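Local coordinates for nucleoprotein (Human coronavirus NL63, PDB 5EPW) that probably packages the positive-strand viral RNA genome into a helical ribonucleocapsid and takes part in virion assembly, this piece being its C-terminal dimerization domain, at residues V29-E34 and G58-G63; A68-N73 and Y98-A103. All coordinates share one frame; numbering follows the deposited sequence.

Both contacts belong to the C-terminal domain of the nucleoprotein and follow one another along the chain: both segments of contact 1 precede both of contact 2. Their centres lie about 20 Å apart and their nearest atoms about 5 Å, so they do not touch. Contact 1 joins two loops, the one leading into helix 36-39 and the one between helices 52-57 and 64-68. Helix 64-68 then leads on to the loop 68-73, which contact 2 packs on strand 91-103, the longer strand of the two-stranded antiparallel hairpin. Both contacts also touch the second subunit, so both lie where the two copies of the domain meet.

Contact 1. Residues V29-E34 and G58-G63; sequences VPTREE and GVDAKG
Pro30 and Val59 are joined by the one direct hydrogen bond between the loops 29-34 and 58-63. Val59 N donates to Pro30 O over 2.9 Å, with an N-H...O angle of 150°, and reaches the oxygen from a direction tilted 32° out of the carbonyl plane. The same oxygen receives a CA-H...O contact from Gly58 CA at 3.5 Å. Gly58 has just left helix 52-57 with positive phi, a turn that brings its CA and the next N-H to one acceptor.

Apolar contacts flank this bond. Val29 CG1 meets Val59 CG2 at 3.7 Å, the two side chains running nearly perpendicular. Val29 turns CG1 to Val59 by setting it opposite its own backbone N (chi1 175°). The Pro30 ring lays CG against Gly58 CA at 3.8 Å.

The polar part runs through water 1, which donates to Asp60 OD2 at 2.6 Å and accepts from Arg32 N. It also donates to Glu33 OE1 in one of two conformers of that side chain. Alongside, the methyl CG2 of Thr31 rests 3.7 Å from Asp60 OD2.

Within the nucleocapsid C-terminal domain, this loop-to-loop join at the dimer interface ties the approach to helix 36-39, where Pro30 packs on Val36 and Cys39, to the end of helix 52-57, while Ala75, in helix 74-79 of the second subunit, packs on both Pro30 and Val59.

Contact 2. Residues A68-N73 and Y98-A103; sequences AELIPN and YKMLVA
Pro72 lies over one face of the Tyr98 ring, while Met100 SD sits at the ring edge, in its plane. This is a loop packed on a strand of the hairpin of the coronavirus nucleocapsid C-terminal domain. The proline makes a CH-pi contact: its CG is 4.1 Å from the Tyr98 ring centroid, 25° off the normal, and is shifted toward the rim on the CE2 side. There Pro72 CG and Tyr98 CE2 are 3.7 Å apart. Pro72 CB adds to this over CE2 and CZ, the two side chains pointing opposite ways as they overlap. Tyr98 extends its ring beneath the proline with CG anti to the backbone N (chi1 178°).

The strand continues the sheet into the second subunit by antiparallel pairing, as in the intertwined dimers of this family. Tyr98, Met100 and Val102 direct their CB atoms to the loop, and Leu70 and Pro72 meet them in a buried apolar layer with no hydrogen bond between the segments. Leu70 CD2 approaches Val102 CG1 at 4.2 Å. Trp26 of the second subunit packs on Leu70, Tyr98 and Met100.

Between the Pro72-Tyr98 and Leu70-Val102 pairs stands Met100, with Met100 SD 4.3 Å from Pro72 CD. A bend at chi3 (-90°) carries its methyl round to Leu70, whose side chain it meets roughly at right angles. Leu70 O, which is hydrogen-bonded to Tyr96 OH of the second subunit, lies 3.4 Å from Met100 CE.

Contact 1. Residues V29-E34 and G58-G63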
loop_
_atom_site.group_PDB
_atom_site.type_symbol
_atom_site.label_atom_id
_atom_site.label_comp_id
_atom_site.label_asym_id
_atom_site.label_seq_id
_atom_site.Cartn_x
_atom_site.Cartn_y
_atom_site.Cartn_z
ATOM N N VAL B 29 9.702 -0.870 8.990
ATOM C CA VAL B 29 8.830 -1.777 9.654
ATOM C C VAL B 29 8.868 -1.377 11.136
ATOM O O VAL B 29 9.882 -1.589 11.838
ATOM C CB VAL B 29 9.247 -3.268 9.482
ATOM C CG1 VAL B 29 8.344 -4.141 10.307
ATOM C CG2 VAL B 29 9.265 -3.655 8.024
ATOM N N PRO B 30 7.805 -0.696 11.642
ATOM C CA PRO B 30 7.804 -0.207 13.039
ATOM C C PRO B 30 7.586 -1.323 14.073
ATOM O O PRO B 30 6.805 -2.238 13.849
ATOM C CB PRO B 30 6.652 0.804 13.027
ATOM C CG PRO B 30 5.706 0.131 12.097
ATOM C CD PRO B 30 6.556 -0.345 10.943
ATOM N N THR B 31 8.228 -1.137 15.252
ATOM C CA THR B 31 8.189 -2.032 16.414
ATOM C C THR B 31 8.206 -1.161 17.658
ATOM O O THR B 31 8.332 0.011 17.558
ATOM C CB THR B 31 9.420 -2.934 16.453
ATOM O OG1 THR B 31 10.556 -2.136 16.583
ATOM C CG2 THR B 31 9.550 -3.770 15.183
ATOM N N ARG B 32 8.086 -1.748 18.847
ATOM C CA ARG B 32 8.152 -0.954 20.073
ATOM C C ARG B 32 9.455 -0.184 20.176
ATOM O O ARG B 32 9.495 0.984 20.574
ATOM C CB ARG B 32 8.009 -1.875 21.290
ATOM C CG ARG B 32 8.367 -1.163 22.582
ATOM C CD ARG B 32 7.207 -0.809 23.421
ATOM N NE ARG B 32 7.001 -1.783 24.491
ATOM C CZ ARG B 32 5.811 -2.035 25.045
ATOM N NH1 ARG B 32 4.716 -1.393 24.633
ATOM N NH2 ARG B 32 5.702 -2.957 26.007
ATOM N N GLU B 33 10.549 -0.819 19.736
ATOM C CA GLU B 33 11.914 -0.250 19.730
ATOM C C GLU B 33 12.031 0.985 18.845
ATOM O O GLU B 33 12.671 1.961 19.159
ATOM C CB GLU B 33 12.915 -1.323 19.268
ATOM C CG GLU B 33 12.730 -2.725 19.885
ATOM C CD GLU B 33 11.709 -3.617 19.198
ATOM O OE1 GLU B 33 10.682 -3.860 19.812
ATOM O OE2 GLU B 33 11.950 -4.121 18.070
ATOM N N GLU B 34 11.380 0.937 17.656
ATOM C CA GLU B 34 11.403 2.063 16.717
ATOM C C GLU B 34 9.966 2.128 16.145
ATOM O O GLU B 34 9.565 1.423 15.193
ATOM C CB GLU B 34 12.369 1.819 15.579
ATOM C CG GLU B 34 13.861 1.927 15.985
ATOM C CD GLU B 34 14.759 1.945 14.763
ATOM O OE1 GLU B 34 14.838 0.883 14.162
ATOM O OE2 GLU B 34 15.330 3.020 14.413
ATOM N N GLY B 58 3.698 -0.835 16.642
ATOM C CA GLY B 58 3.831 -1.122 15.210
ATOM C C GLY B 58 3.334 -2.512 14.855
ATOM O O GLY B 58 2.189 -2.953 15.264
ATOM N N VAL B 59 4.082 -3.215 13.981
ATOM C CA VAL B 59 3.693 -4.575 13.555
ATOM C C VAL B 59 3.658 -5.620 14.681
ATOM O O VAL B 59 3.116 -6.685 14.493
ATOM C CB VAL B 59 4.529 -5.047 12.362
ATOM C CG1 VAL B 59 4.440 -4.029 11.174
ATOM C CG2 VAL B 59 5.962 -5.406 12.777
ATOM N N ASP B 60 4.237 -5.284 15.818
ATOM C CA ASP B 60 4.196 -6.179 16.997
ATOM C C ASP B 60 2.981 -5.976 17.838
ATOM O O ASP B 60 2.728 -6.713 18.868
ATOM C CB ASP B 60 5.488 -6.038 17.761
ATOM C CG ASP B 60 6.689 -6.620 16.984
ATOM O OD1 ASP B 60 6.529 -7.351 16.004
ATOM O OD2 ASP B 60 7.740 -6.168 17.316
ATOM N N ALA B 61 2.138 -5.012 17.510
ATOM C CA ALA B 61 0.841 -4.867 18.211
ATOM C C ALA B 61 0.027 -6.140 17.978
ATOM O O ALA B 61 0.019 -6.676 16.855
ATOM C CB ALA B 61 0.092 -3.696 17.704
ATOM N N LYS B 62 -0.682 -6.638 19.046
ATOM C CA LYS B 62 -1.304 -7.913 18.891
ATOM C C LYS B 62 -2.473 -7.887 17.905
ATOM O O LYS B 62 -2.832 -8.934 17.299
ATOM C CB LYS B 62 -1.800 -8.506 20.245
ATOM C CG LYS B 62 -0.566 -8.837 21.156
ATOM C CD LYS B 62 0.112 -10.087 20.600
ATOM C CE LYS B 62 1.023 -10.653 21.679
ATOM N NZ LYS B 62 1.936 -9.620 22.258
ATOM N N GLY B 63 -3.001 -6.669 17.666
ATOM C CA GLY B 63 -4.096 -6.471 16.634
ATOM C C GLY B 63 -3.594 -6.445 15.194
ATOM O O GLY B 63 -4.419 -6.545 14.239
HETATM O O HOH W 1 7.981 -4.603 19.420
#

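Contact 2. Residues A68-N73 and Y98-A103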
loop_
_atom_site.group_PDB
_atom_site.type_symbol
_atom_site.label_atom_id
_atom_site.label_comp_id
_atom_site.label_asym_id
_atom_site.label_seq_id
_atom_site.Cartn_x
_atom_site.Cartn_y
_atom_site.Cartn_z
ATOM N N ALA B 68 -3.582 -6.714 8.884
ATOM C CA ALA B 68 -2.858 -7.102 7.697
ATOM C C ALA B 68 -3.659 -7.887 6.673
ATOM O O ALA B 68 -3.309 -7.977 5.468
ATOM C CB ALA B 68 -1.549 -7.802 8.050
ATOM N N GLU B 69 -4.710 -8.556 7.160
ATOM C CA GLU B 69 -5.556 -9.276 6.202
ATOM C C GLU B 69 -6.197 -8.351 5.137
ATOM O O GLU B 69 -6.616 -8.868 4.041
ATOM C CB GLU B 69 -6.712 -9.980 6.942
ATOM C CG GLU B 69 -6.185 -11.115 7.845
ATOM C CD GLU B 69 -5.649 -12.248 7.150
ATOM O OE1 GLU B 69 -6.426 -12.925 6.479
ATOM O OE2 GLU B 69 -4.431 -12.401 7.013
ATOM N N LEU B 70 -6.276 -7.057 5.436
ATOM C CA LEU B 70 -6.946 -6.030 4.610
ATOM C C LEU B 70 -5.942 -4.975 4.043
ATOM O O LEU B 70 -6.341 -3.915 3.618
ATOM C CB LEU B 70 -8.083 -5.350 5.284
ATOM C CG LEU B 70 -9.270 -6.265 5.606
ATOM C CD1 LEU B 70 -10.344 -5.489 6.229
ATOM C CD2 LEU B 70 -9.753 -7.127 4.413
ATOM N N ILE B 71 -4.650 -5.370 3.941
ATOM C CA ILE B 71 -3.605 -4.466 3.358
ATOM C C ILE B 71 -3.138 -5.173 2.108
ATOM O O ILE B 71 -2.685 -6.346 2.146
ATOM C CB ILE B 71 -2.392 -4.239 4.341
ATOM C CG1 ILE B 71 -2.823 -3.755 5.714
ATOM C CG2 ILE B 71 -1.427 -3.273 3.593
ATOM C CD1 ILE B 71 -1.712 -3.720 6.710
ATOM N N PRO B 72 -3.186 -4.515 0.874
ATOM C CA PRO B 72 -2.599 -5.218 -0.273
ATOM C C PRO B 72 -1.145 -5.520 -0.225
ATOM O O PRO B 72 -0.364 -4.710 0.416
ATOM C CB PRO B 72 -2.805 -4.242 -1.441
ATOM C CG PRO B 72 -2.918 -2.988 -0.740
ATOM C CD PRO B 72 -3.614 -3.162 0.597
ATOM N N ASN B 73 -0.765 -6.557 -0.950
ATOM C CA ASN B 73 0.617 -6.843 -1.124
ATOM C C ASN B 73 1.304 -5.974 -2.136
ATOM O O ASN B 73 0.645 -5.140 -2.798
ATOM C CB ASN B 73 0.831 -8.380 -1.361
ATOM C CG ASN B 73 0.449 -8.794 -2.752
ATOM O OD1 ASN B 73 1.049 -8.242 -3.790
ATOM N ND2 ASN B 73 -0.538 -9.680 -2.845
ATOM N N TYR B 98 -5.070 3.435 -4.293
ATOM C CA TYR B 98 -5.457 2.007 -4.386
ATOM C C TYR B 98 -6.886 1.880 -3.795
ATOM O O TYR B 98 -7.076 2.250 -2.641
ATOM C CB TYR B 98 -4.426 1.124 -3.650
ATOM C CG TYR B 98 -4.827 -0.338 -3.700
ATOM C CD1 TYR B 98 -4.599 -1.073 -4.838
ATOM C CD2 TYR B 98 -5.575 -0.896 -2.664
ATOM C CE1 TYR B 98 -5.084 -2.432 -4.932
ATOM C CE2 TYR B 98 -5.994 -2.199 -2.734
ATOM C CZ TYR B 98 -5.745 -2.951 -3.839
ATOM O OH TYR B 98 -6.212 -4.253 -3.865
ATOM N N LYS B 99 -7.785 1.254 -4.536
ATOM C CA LYS B 99 -9.171 1.046 -4.082
ATOM C C LYS B 99 -9.440 -0.459 -4.020
ATOM O O LYS B 99 -9.118 -1.190 -4.965
ATOM C CB LYS B 99 -10.107 1.667 -5.080
ATOM C CG LYS B 99 -9.972 3.169 -5.069
ATOM C CD LYS B 99 -10.845 3.834 -6.148
ATOM C CE LYS B 99 -10.602 5.326 -6.196
ATOM N NZ LYS B 99 -11.619 5.935 -7.170
ATOM N N MET B 100 -10.058 -0.893 -2.940
ATOM C CA MET B 100 -10.447 -2.327 -2.789
ATOM C C MET B 100 -11.829 -2.393 -2.214
ATOM O O MET B 100 -12.252 -1.597 -1.353
ATOM C CB MET B 100 -9.461 -3.095 -1.921
ATOM C CG MET B 100 -9.196 -2.466 -0.550
ATOM S SD MET B 100 -7.862 -3.231 0.411
ATOM C CE MET B 100 -8.792 -4.494 1.347
ATOM N N LEU B 101 -12.585 -3.347 -2.810
ATOM C CA LEU B 101 -13.990 -3.632 -2.326
ATOM C C LEU B 101 -14.007 -4.835 -1.329
ATOM O O LEU B 101 -13.605 -5.940 -1.724
ATOM C CB LEU B 101 -14.892 -3.972 -3.566
ATOM C CG LEU B 101 -15.096 -2.803 -4.489
ATOM C CD1 LEU B 101 -15.789 -3.295 -5.781
ATOM C CD2 LEU B 101 -15.824 -1.676 -3.847
ATOM N N VAL B 102 -14.405 -4.542 -0.106
ATOM C CA VAL B 102 -14.464 -5.580 0.906
ATOM C C VAL B 102 -15.971 -5.882 1.218
ATOM O O VAL B 102 -16.715 -5.002 1.484
ATOM C CB VAL B 102 -13.780 -5.118 2.133
ATOM C CG1 VAL B 102 -13.685 -6.193 3.131
ATOM C CG2 VAL B 102 -12.333 -4.717 1.811
ATOM N N ALA B 103 -16.321 -7.198 1.164
ATOM C CA ALA B 103 -17.684 -7.614 1.493
ATOM C C ALA B 103 -18.065 -7.176 2.875
ATOM O O ALA B 103 -17.240 -7.224 3.816
ATOM C CB ALA B 103 -17.787 -9.142 1.303
#